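Long-range contact in putative exported protein (Bordetella parapertussis, PDB 3OCJ), which is of unknown function but probably binds S-adenosylmethionine and transfers a methyl group, as Rossmann-like methyltransferases do: residues E200-W214 and R269-F283. Sequence-based numbering, arbitrary orientation.
With GOL (glycerol), chain C.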
ATOM      1  N   GLU A 200      -1.688  -3.716 -10.609  1.00 10.77           N
ATOM      2  CA  GLU A 200      -1.716  -4.647 -11.735  1.00 10.78           C
ATOM      3  C   GLU A 200      -3.157  -4.899 -12.169  1.00 11.32           C
ATOM      4  O   GLU A 200      -3.878  -5.654 -11.512  1.00 11.19           O
ATOM      5  CB  GLU A 200      -1.030  -5.963 -11.351  1.00 11.27           C
ATOM      6  CG  GLU A 200      -1.066  -7.012 -12.454  1.00 10.83           C
ATOM      7  CD  GLU A 200      -0.621  -6.420 -13.787  1.00 11.75           C
ATOM      8  OE1 GLU A 200       0.590  -6.147 -13.937  1.00 12.45           O
ATOM      9  OE2 GLU A 200      -1.482  -6.175 -14.651  1.00 13.42           O
ATOM     10  N   PRO A 201      -3.607  -4.254 -13.249  1.00 11.61           N
ATOM     11  CA  PRO A 201      -5.010  -4.424 -13.655  1.00 12.92           C
ATOM     12  C   PRO A 201      -5.351  -5.816 -14.207  1.00 12.30           C
ATOM     13  O   PRO A 201      -6.532  -6.190 -14.235  1.00 14.67           O
ATOM     14  CB  PRO A 201      -5.205  -3.344 -14.719  1.00 15.07           C
ATOM     15  CG  PRO A 201      -3.828  -3.124 -15.280  1.00 15.67           C
ATOM     16  CD  PRO A 201      -2.887  -3.292 -14.108  1.00 12.89           C
ATOM     17  N   ASP A 202      -4.346  -6.578 -14.630  1.00 12.02           N
ATOM     18  CA  ASP A 202      -4.613  -7.897 -15.192  1.00 12.77           C
ATOM     19  C   ASP A 202      -4.846  -8.934 -14.094  1.00 12.33           C
ATOM     20  O   ASP A 202      -3.935  -9.266 -13.328  1.00 12.96           O
ATOM     21  CB  ASP A 202      -3.482  -8.342 -16.121  1.00 14.01           C
ATOM     22  CG  ASP A 202      -3.812  -9.637 -16.835  1.00 19.98           C
ATOM     23  OD1 ASP A 202      -4.394  -9.574 -17.939  1.00 29.80           O
ATOM     24  OD2 ASP A 202      -3.510 -10.714 -16.298  1.00 21.85           O
ATOM     25  N   ASP A 203      -6.062  -9.464 -14.044  1.00 13.42           N
ATOM     26  CA  ASP A 203      -6.453 -10.390 -12.982  1.00 13.21           C
ATOM     27  C   ASP A 203      -5.577 -11.641 -12.951  1.00 12.54           C
ATOM     28  O   ASP A 203      -5.184 -12.106 -11.876  1.00 14.18           O
ATOM     29  CB  ASP A 203      -7.921 -10.806 -13.146  1.00 15.66           C
ATOM     30  CG  ASP A 203      -8.898  -9.654 -12.935  1.00 17.48           C
ATOM     31  OD1 ASP A 203      -8.516  -8.606 -12.369  1.00 16.37           O
ATOM     32  OD2 ASP A 203     -10.078  -9.818 -13.336  1.00 20.53           O
ATOM     33  N   ALA A 204      -5.273 -12.197 -14.120  1.00 12.98           N
ATOM     34  CA  ALA A 204      -4.464 -13.408 -14.164  1.00 14.64           C
ATOM     35  C   ALA A 204      -3.051 -13.181 -13.644  1.00 11.25           C
ATOM     36  O   ALA A 204      -2.486 -14.063 -13.001  1.00 13.89           O
ATOM     37  CB  ALA A 204      -4.431 -14.002 -15.570  1.00 15.63           C
ATOM     38  N   ARG A 205      -2.475 -12.005 -13.909  1.00 11.40           N
ATOM     39  CA  ARG A 205      -1.135 -11.730 -13.384  1.00 13.75           C
ATOM     40  C   ARG A 205      -1.154 -11.692 -11.857  1.00 10.63           C
ATOM     41  O   ARG A 205      -0.213 -12.138 -11.210  1.00 12.16           O
ATOM     42  CB  ARG A 205      -0.559 -10.433 -13.960  1.00 12.36           C
ATOM     43  CG  ARG A 205      -0.206 -10.542 -15.446  1.00 12.26           C
ATOM     44  CD  ARG A 205       0.389  -9.238 -15.977  1.00 12.31           C
ATOM     45  NE  ARG A 205       0.774  -9.355 -17.383  1.00 15.44           N
ATOM     46  CZ  ARG A 205       1.962  -9.770 -17.806  1.00 16.23           C
ATOM     47  NH1 ARG A 205       2.901 -10.115 -16.938  1.00 16.11           N
ATOM     48  NH2 ARG A 205       2.211  -9.837 -19.114  1.00 17.99           N
ATOM     49  N   VAL A 206      -2.228 -11.170 -11.278  1.00 10.83           N
ATOM     50  CA  VAL A 206      -2.358 -11.153  -9.824  1.00 11.84           C
ATOM     51  C   VAL A 206      -2.582 -12.565  -9.263  1.00 10.11           C
ATOM     52  O   VAL A 206      -1.972 -12.938  -8.268  1.00 11.51           O
ATOM     53  CB  VAL A 206      -3.450 -10.156  -9.378  1.00 10.49           C
ATOM     54  CG1 VAL A 206      -3.766 -10.320  -7.883  1.00 12.92           C
ATOM     55  CG2 VAL A 206      -2.973  -8.740  -9.650  1.00 12.69           C
ATOM     56  N   THR A 207      -3.405 -13.366  -9.931  1.00 12.10           N
ATOM     57  CA  THR A 207      -3.549 -14.762  -9.529  1.00 12.39           C
ATOM     58  C   THR A 207      -2.197 -15.486  -9.527  1.00 10.94           C
ATOM     59  O   THR A 207      -1.897 -16.253  -8.602  1.00 12.27           O
ATOM     60  CB  THR A 207      -4.560 -15.480 -10.420  1.00 13.36           C
ATOM     61  OG1 THR A 207      -5.814 -14.808 -10.297  1.00 13.75           O
ATOM     62  CG2 THR A 207      -4.723 -16.932  -9.994  1.00 14.02           C
ATOM     63  N   GLU A 208      -1.372 -15.226 -10.544  1.00 11.20           N
ATOM     64  CA  GLU A 208      -0.062 -15.859 -10.605  0.58 13.01           C
ATOM     65  C   GLU A 208       0.859 -15.406  -9.474  1.00 12.03           C
ATOM     66  O   GLU A 208       1.644 -16.205  -8.947  1.00 13.71           O
ATOM     67  CB  GLU A 208       0.576 -15.668 -11.983  0.58 12.99           C
ATOM     68  CG  GLU A 208      -0.121 -16.489 -13.057  0.58 18.56           C
ATOM     69  CD  GLU A 208      -0.340 -17.931 -12.619  0.58 22.72           C
ATOM     70  OE1 GLU A 208       0.633 -18.563 -12.155  0.58 30.26           O
ATOM     71  OE2 GLU A 208      -1.482 -18.434 -12.718  0.58 20.04           O
ATOM     72  N   LEU A 209       0.752 -14.138  -9.085  1.00 12.47           N
ATOM     73  CA  LEU A 209       1.503 -13.653  -7.933  1.00 12.95           C
ATOM     74  C   LEU A 209       1.074 -14.428  -6.682  1.00 11.14           C
ATOM     75  O   LEU A 209       1.907 -14.892  -5.909  1.00 11.81           O
ATOM     76  CB  LEU A 209       1.278 -12.154  -7.749  1.00 13.17           C
ATOM     77  CG  LEU A 209       1.944 -11.546  -6.511  1.00 13.32           C
ATOM     78  CD1 LEU A 209       3.442 -11.439  -6.687  1.00 14.11           C
ATOM     79  CD2 LEU A 209       1.364 -10.183  -6.189  1.00 13.63           C
ATOM     80  N   TYR A 210      -0.232 -14.591  -6.508  1.00 10.47           N
ATOM     81  CA  TYR A 210      -0.741 -15.350  -5.366  1.00 12.14           C
ATOM     82  C   TYR A 210      -0.247 -16.795  -5.389  1.00 12.82           C
ATOM     83  O   TYR A 210       0.033 -17.373  -4.341  1.00 13.18           O
ATOM     84  CB  TYR A 210      -2.269 -15.321  -5.317  1.00 12.13           C
ATOM     85  CG  TYR A 210      -2.891 -13.958  -5.057  1.00 10.89           C
ATOM     86  CD1 TYR A 210      -2.152 -12.907  -4.515  1.00 11.78           C
ATOM     87  CD2 TYR A 210      -4.234 -13.736  -5.356  1.00 12.35           C
ATOM     88  CE1 TYR A 210      -2.749 -11.671  -4.264  1.00 11.26           C
ATOM     89  CE2 TYR A 210      -4.833 -12.508  -5.127  1.00 12.33           C
ATOM     90  CZ  TYR A 210      -4.093 -11.485  -4.579  1.00 11.26           C
ATOM     91  OH  TYR A 210      -4.679 -10.267  -4.340  1.00 12.29           O
ATOM     92  N   ARG A 211      -0.144 -17.379  -6.580  1.00 12.94           N
ATOM     93  CA  ARG A 211       0.370 -18.737  -6.698  1.00 14.84           C
ATOM     94  C   ARG A 211       1.829 -18.820  -6.256  1.00 12.83           C
ATOM     95  O   ARG A 211       2.230 -19.784  -5.598  1.00 14.64           O
ATOM     96  CB  ARG A 211       0.216 -19.270  -8.121  1.00 15.96           C
ATOM     97  CG  ARG A 211       0.089 -20.778  -8.154  1.00 21.71           C
ATOM     98  CD  ARG A 211       0.015 -21.313  -9.572  1.00 21.04           C
ATOM     99  NE  ARG A 211      -1.063 -20.718 -10.360  1.00 21.92           N
ATOM    100  CZ  ARG A 211      -2.314 -21.167 -10.391  1.00 20.13           C
ATOM    101  NH1 ARG A 211      -2.670 -22.216  -9.661  1.00 24.04           N
ATOM    102  NH2 ARG A 211      -3.206 -20.564 -11.159  1.00 22.32           N
ATOM    103  N   ARG A 212       2.624 -17.808  -6.606  1.00 13.34           N
ATOM    104  CA  ARG A 212       4.012 -17.778  -6.147  1.00 13.49           C
ATOM    105  C   ARG A 212       4.083 -17.637  -4.632  1.00 12.57           C
ATOM    106  O   ARG A 212       4.905 -18.278  -3.984  1.00 14.40           O
ATOM    107  CB  ARG A 212       4.788 -16.668  -6.858  1.00 14.98           C
ATOM    108  CG  ARG A 212       4.986 -16.994  -8.333  1.00 18.13           C
ATOM    109  CD  ARG A 212       5.627 -15.875  -9.117  1.00 21.82           C
ATOM    110  NE  ARG A 212       5.767 -16.278 -10.516  1.00 26.06           N
ATOM    111  CZ  ARG A 212       6.846 -16.861 -11.022  1.00 27.19           C
ATOM    112  NH1 ARG A 212       7.900 -17.097 -10.253  1.00 23.49           N
ATOM    113  NH2 ARG A 212       6.873 -17.206 -12.302  1.00 30.72           N
ATOM    114  N   PHE A 213       3.196 -16.829  -4.059  1.00 12.77           N
ATOM    115  CA  PHE A 213       3.113 -16.752  -2.600  1.00 13.06           C
ATOM    116  C   PHE A 213       2.780 -18.128  -2.002  1.00 13.47           C
ATOM    117  O   PHE A 213       3.394 -18.564  -1.039  1.00 13.62           O
ATOM    118  CB  PHE A 213       2.043 -15.751  -2.162  1.00 13.24           C
ATOM    119  CG  PHE A 213       2.354 -14.313  -2.490  1.00 11.86           C
ATOM    120  CD1 PHE A 213       3.642 -13.891  -2.762  1.00 13.42           C
ATOM    121  CD2 PHE A 213       1.328 -13.369  -2.488  1.00 12.79           C
ATOM    122  CE1 PHE A 213       3.900 -12.543  -3.049  1.00 13.93           C
ATOM    123  CE2 PHE A 213       1.578 -12.028  -2.760  1.00 13.33           C
ATOM    124  CZ  PHE A 213       2.864 -11.617  -3.044  1.00 13.75           C
ATOM    125  N   TRP A 214       1.797 -18.811  -2.572  1.00 13.46           N
ATOM    126  CA  TRP A 214       1.407 -20.126  -2.067  1.00 14.60           C
ATOM    127  C   TRP A 214       2.580 -21.099  -2.136  1.00 13.88           C
ATOM    128  O   TRP A 214       2.857 -21.832  -1.187  1.00 15.48           O
ATOM    129  CB  TRP A 214       0.237 -20.650  -2.888  1.00 14.87           C
ATOM    130  CG  TRP A 214      -0.404 -21.901  -2.368  1.00 16.22           C
ATOM    131  CD1 TRP A 214      -1.532 -21.988  -1.597  1.00 15.56           C
ATOM    132  CD2 TRP A 214       0.041 -23.252  -2.583  1.00 19.33           C
ATOM    133  NE1 TRP A 214      -1.821 -23.315  -1.332  1.00 16.71           N
ATOM    134  CE2 TRP A 214      -0.869 -24.105  -1.924  1.00 17.16           C
ATOM    135  CE3 TRP A 214       1.118 -23.821  -3.277  1.00 20.66           C
ATOM    136  CZ2 TRP A 214      -0.734 -25.494  -1.935  1.00 20.07           C
ATOM    137  CZ3 TRP A 214       1.248 -25.208  -3.283  1.00 22.74           C
ATOM    138  CH2 TRP A 214       0.328 -26.022  -2.616  1.00 21.40           C
ATOM    139  N   ARG A 269     -10.620  -4.377  -6.924  1.00 10.77           N
ATOM    140  CA  ARG A 269     -11.197  -5.716  -6.969  1.00 10.53           C
ATOM    141  C   ARG A 269     -12.101  -5.938  -5.771  1.00 10.09           C
ATOM    142  O   ARG A 269     -11.876  -5.378  -4.689  1.00 10.91           O
ATOM    143  CB  ARG A 269     -10.089  -6.775  -6.972  1.00 10.97           C
ATOM    144  CG  ARG A 269      -9.296  -6.802  -8.279  1.00 11.61           C
ATOM    145  CD  ARG A 269      -8.305  -7.978  -8.369  1.00 12.19           C
ATOM    146  NE  ARG A 269      -7.679  -7.931  -9.697  1.00 12.09           N
ATOM    147  CZ  ARG A 269      -6.577  -7.244  -9.992  1.00 12.88           C
ATOM    148  NH1 ARG A 269      -5.881  -6.627  -9.039  1.00 11.85           N
ATOM    149  NH2 ARG A 269      -6.159  -7.223 -11.256  1.00 13.12           N
ATOM    150  N   THR A 270     -13.145  -6.735  -5.974  1.00 10.22           N
ATOM    151  CA  THR A 270     -14.068  -7.045  -4.891  1.00 10.43           C
ATOM    152  C   THR A 270     -13.531  -8.190  -4.016  1.00 11.17           C
ATOM    153  O   THR A 270     -12.549  -8.868  -4.366  1.00 11.66           O
ATOM    154  CB  THR A 270     -15.420  -7.482  -5.442  1.00 11.90           C
ATOM    155  OG1 THR A 270     -15.241  -8.683  -6.197  1.00 11.77           O
ATOM    156  CG2 THR A 270     -16.038  -6.398  -6.333  1.00 11.50           C
ATOM    157  N   HIS A 271     -14.202  -8.414  -2.887  1.00 10.22           N
ATOM    158  CA  HIS A 271     -13.911  -9.549  -2.025  1.00 11.13           C
ATOM    159  C   HIS A 271     -14.074 -10.853  -2.804  1.00 10.54           C
ATOM    160  O   HIS A 271     -13.235 -11.738  -2.722  1.00 11.68           O
ATOM    161  CB  HIS A 271     -14.873  -9.579  -0.825  1.00  9.81           C
ATOM    162  CG  HIS A 271     -14.630  -8.503   0.193  1.00 11.11           C
ATOM    163  ND1 HIS A 271     -15.058  -7.205   0.031  1.00 12.45           N
ATOM    164  CD2 HIS A 271     -14.041  -8.560   1.411  1.00  9.82           C
ATOM    165  CE1 HIS A 271     -14.727  -6.501   1.105  1.00 11.24           C
ATOM    166  NE2 HIS A 271     -14.104  -7.301   1.955  1.00  9.51           N
ATOM    167  N   ALA A 272     -15.160 -10.958  -3.563  1.00 11.29           N
ATOM    168  CA  ALA A 272     -15.412 -12.176  -4.324  1.00 10.75           C
ATOM    169  C   ALA A 272     -14.344 -12.414  -5.386  1.00 11.44           C
ATOM    170  O   ALA A 272     -13.913 -13.549  -5.592  1.00 13.24           O
ATOM    171  CB  ALA A 272     -16.809 -12.135  -4.961  1.00 12.45           C
ATOM    172  N   GLN A 273     -13.909 -11.350  -6.060  1.00 10.74           N
ATOM    173  CA  GLN A 273     -12.858 -11.500  -7.065  1.00 11.65           C
ATOM    174  C   GLN A 273     -11.564 -11.967  -6.401  1.00 13.95           C
ATOM    175  O   GLN A 273     -10.903 -12.881  -6.885  1.00 12.24           O
ATOM    176  CB  GLN A 273     -12.625 -10.198  -7.827  1.00 12.28           C
ATOM    177  CG  GLN A 273     -13.752  -9.854  -8.797  1.00 13.55           C
ATOM    178  CD  GLN A 273     -13.542  -8.519  -9.473  1.00 16.58           C
ATOM    179  OE1 GLN A 273     -13.211  -7.527  -8.831  1.00 13.85           O
ATOM    180  NE2 GLN A 273     -13.737  -8.488 -10.787  1.00 23.58           N
ATOM    181  N   THR A 274     -11.208 -11.333  -5.285  1.00 10.90           N
ATOM    182  CA  THR A 274      -9.994 -11.696  -4.567  1.00  9.85           C
ATOM    183  C   THR A 274     -10.082 -13.138  -4.061  1.00 11.33           C
ATOM    184  O   THR A 274      -9.106 -13.892  -4.152  1.00 12.26           O
ATOM    185  CB  THR A 274      -9.736 -10.698  -3.426  1.00 10.65           C
ATOM    186  OG1 THR A 274      -9.455  -9.418  -4.012  1.00 11.63           O
ATOM    187  CG2 THR A 274      -8.551 -11.136  -2.561  1.00 11.79           C
ATOM    188  N   ARG A 275     -11.243 -13.523  -3.528  1.00 11.17           N
ATOM    189  CA  ARG A 275     -11.438 -14.900  -3.102  1.00 11.23           C
ATOM    190  C   ARG A 275     -11.204 -15.891  -4.242  1.00 11.96           C
ATOM    191  O   ARG A 275     -10.523 -16.894  -4.064  1.00 12.83           O
ATOM    192  CB  ARG A 275     -12.844 -15.099  -2.536  1.00 12.15           C
ATOM    193  CG  ARG A 275     -13.193 -16.569  -2.343  1.00 12.79           C
ATOM    194  CD  ARG A 275     -14.564 -16.751  -1.695  1.00 14.78           C
ATOM    195  NE  ARG A 275     -14.594 -16.242  -0.327  1.00 18.04           N
ATOM    196  CZ  ARG A 275     -14.139 -16.919   0.727  1.00 13.68           C
ATOM    197  NH1 ARG A 275     -13.620 -18.130   0.572  1.00 20.46           N
ATOM    198  NH2 ARG A 275     -14.203 -16.389   1.941  1.00 23.08           N
ATOM    199  N   ALA A 276     -11.782 -15.599  -5.403  1.00 12.61           N
ATOM    200  CA  ALA A 276     -11.596 -16.465  -6.569  1.00 13.03           C
ATOM    201  C   ALA A 276     -10.121 -16.611  -6.939  1.00 12.31           C
ATOM    202  O   ALA A 276      -9.651 -17.719  -7.230  1.00 15.05           O
ATOM    203  CB  ALA A 276     -12.411 -15.937  -7.757  1.00 13.89           C
ATOM    204  N   GLN A 277      -9.385 -15.505  -6.924  1.00 11.33           N
ATOM    205  CA  GLN A 277      -7.961 -15.571  -7.257  1.00 11.87           C
ATOM    206  C   GLN A 277      -7.194 -16.401  -6.227  1.00 12.86           C
ATOM    207  O   GLN A 277      -6.363 -17.234  -6.579  1.00 13.28           O
ATOM    208  CB  GLN A 277      -7.377 -14.166  -7.334  1.00 11.87           C
ATOM    209  CG  GLN A 277      -7.971 -13.297  -8.437  1.00 12.63           C
ATOM    210  CD  GLN A 277      -7.498 -11.876  -8.347  1.00 13.03           C
ATOM    211  OE1 GLN A 277      -7.689 -11.213  -7.331  1.00 13.34           O
ATOM    212  NE2 GLN A 277      -6.854 -11.392  -9.410  1.00 13.33           N
ATOM    213  N   LEU A 278      -7.472 -16.161  -4.949  1.00 11.06           N
ATOM    214  CA  LEU A 278      -6.729 -16.854  -3.904  1.00 11.03           C
ATOM    215  C   LEU A 278      -7.038 -18.351  -3.899  1.00 12.57           C
ATOM    216  O   LEU A 278      -6.143 -19.174  -3.669  1.00 12.97           O
ATOM    217  CB  LEU A 278      -7.004 -16.229  -2.531  1.00 11.35           C
ATOM    218  CG  LEU A 278      -6.365 -14.856  -2.293  1.00 10.40           C
ATOM    219  CD1 LEU A 278      -7.013 -14.206  -1.076  1.00 12.64           C
ATOM    220  CD2 LEU A 278      -4.855 -14.980  -2.096  1.00 11.69           C
ATOM    221  N   GLU A 279      -8.304 -18.700  -4.124  1.00 11.77           N
ATOM    222  CA  GLU A 279      -8.692 -20.110  -4.183  1.00 14.00           C
ATOM    223  C   GLU A 279      -8.053 -20.809  -5.384  1.00 14.79           C
ATOM    224  O   GLU A 279      -7.578 -21.941  -5.264  1.00 15.05           O
ATOM    225  CB  GLU A 279     -10.217 -20.252  -4.162  1.00 14.96           C
ATOM    226  CG  GLU A 279     -10.787 -19.922  -2.782  1.00 14.42           C
ATOM    227  CD  GLU A 279     -12.300 -20.005  -2.687  1.00 20.96           C
ATOM    228  OE1 GLU A 279     -12.976 -20.103  -3.731  1.00 25.52           O
ATOM    229  OE2 GLU A 279     -12.801 -19.950  -1.544  1.00 24.18           O
ATOM    230  N   GLU A 280      -8.014 -20.133  -6.527  1.00 13.55           N
ATOM    231  CA  GLU A 280      -7.345 -20.689  -7.705  0.54 13.46           C
ATOM    232  C   GLU A 280      -5.870 -20.952  -7.404  1.00 15.14           C
ATOM    233  O   GLU A 280      -5.311 -21.965  -7.832  1.00 16.04           O
ATOM    234  CB  GLU A 280      -7.493 -19.758  -8.915  0.54 14.65           C
ATOM    235  CG  GLU A 280      -6.587 -20.102 -10.101  0.54 11.85           C
ATOM    236  CD  GLU A 280      -6.789 -21.515 -10.627  0.54 18.05           C
ATOM    237  OE1 GLU A 280      -7.893 -22.085 -10.456  0.54 19.76           O
ATOM    238  OE2 GLU A 280      -5.832 -22.053 -11.227  0.54 17.82           O
ATOM    239  N   ALA A 281      -5.246 -20.033  -6.665  1.00 14.08           N
ATOM    240  CA  ALA A 281      -3.850 -20.183  -6.260  1.00 14.70           C
ATOM    241  C   ALA A 281      -3.600 -21.265  -5.213  1.00 18.17           C
ATOM    242  O   ALA A 281      -2.441 -21.577  -4.930  1.00 19.50           O
ATOM    243  CB  ALA A 281      -3.310 -18.853  -5.770  1.00 14.47           C
ATOM    244  N   GLY A 282      -4.663 -21.817  -4.624  1.00 14.25           N
ATOM    245  CA  GLY A 282      -4.534 -22.937  -3.699  1.00 16.03           C
ATOM    246  C   GLY A 282      -4.847 -22.648  -2.236  1.00 15.74           C
ATOM    247  O   GLY A 282      -4.729 -23.534  -1.374  1.00 17.31           O
ATOM    248  N   PHE A 283      -5.230 -21.408  -1.945  1.00 13.16           N
ATOM    249  CA  PHE A 283      -5.542 -21.016  -0.572  1.00 13.17           C
ATOM    250  C   PHE A 283      -6.924 -21.461  -0.108  1.00 16.33           C
ATOM    251  O   PHE A 283      -7.851 -21.612  -0.906  1.00 16.20           O
ATOM    252  CB  PHE A 283      -5.384 -19.504  -0.391  1.00 14.03           C
ATOM    253  CG  PHE A 283      -3.963 -19.042  -0.458  1.00 11.82           C
ATOM    254  CD1 PHE A 283      -3.132 -19.171   0.649  1.00 13.83           C
ATOM    255  CD2 PHE A 283      -3.445 -18.499  -1.625  1.00 12.97           C
ATOM    256  CE1 PHE A 283      -1.811 -18.748   0.593  1.00 14.51           C
ATOM    257  CE2 PHE A 283      -2.123 -18.079  -1.690  1.00 11.00           C
ATOM    258  CZ  PHE A 283      -1.303 -18.204  -0.586  1.00 15.53           C
TER
HETATM  259  C1  GOL C 304     -11.361  -6.032 -11.732  1.00 22.21           C
HETATM  260  O1  GOL C 304     -12.538  -6.216 -12.501  1.00 24.64           O
HETATM  261  C2  GOL C 304     -10.258  -5.494 -12.640  1.00 22.78           C
HETATM  262  O2  GOL C 304      -9.843  -6.513 -13.519  1.00 24.68           O
HETATM  263  C3  GOL C 304      -9.071  -4.962 -11.833  1.00 18.94           C
HETATM  264  O3  GOL C 304      -8.116  -4.420 -12.721  1.00 21.77           O
HETATM  265  O   HOH W   1      -7.012  -9.465  -5.399  1.00 12.60           O
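The edge of the W214 indole stands on the face of F283, a T-shaped pair with planes 82° apart and CD1 of W214 over the centre of the F283 ring. The pair helps join helices 203-216 and 271-280, which pack on one side of the mixed sheet of a Rossmann-like methyltransferase fold. The backbone O of A281 lies over one face of the indole. At the edge of F283 is Y210 O. The Y210 ring has L278 CD2 over one face, a CH-pi contact 3.8 Å from CD2 to the ring centroid, and its own helix's V206 O over the opposite face. Q277 CB lies at its edge. The R269 guanidinium is covered by V206 CG2 on one face and on the other by a glycerol, probably from the crystallisation liquor.

The segments' axes pass 8.5 Å apart at -48°. L278 and F283 also reach L223 of strand 221-226.

R269 fixes the start of helix 203-216. Its CG lies beside the backbone N (chi1 -70°), and the extended chain carries the guanidinium to D203 and to the loop just before the helix. NE and NH2 both bond to D203 OD1, NE from above the carboxylate plane. NH2 also meets E200 O at 2.8 Å, a nearly straight bond lying in the E200 carbonyl plane and the R269 guanidinium plane. NH1 has a further partner in N197 O.

Q277 is a knob among D203, V206, T207 and Y210. Its NE2 donates to D203 O at 3.1 Å. Its OE1 accepts from a water that also bonds Y210 OH and T274 OG1; Y210 OH is bonded to N197 too. A281 CB packs 3.7 Å from Y210 CB, where the backbones come within 4.5 Å, R211 CA to A281 CA. Beyond it, W214 NE1 donates a weak bond to G282 O at 2.9 Å.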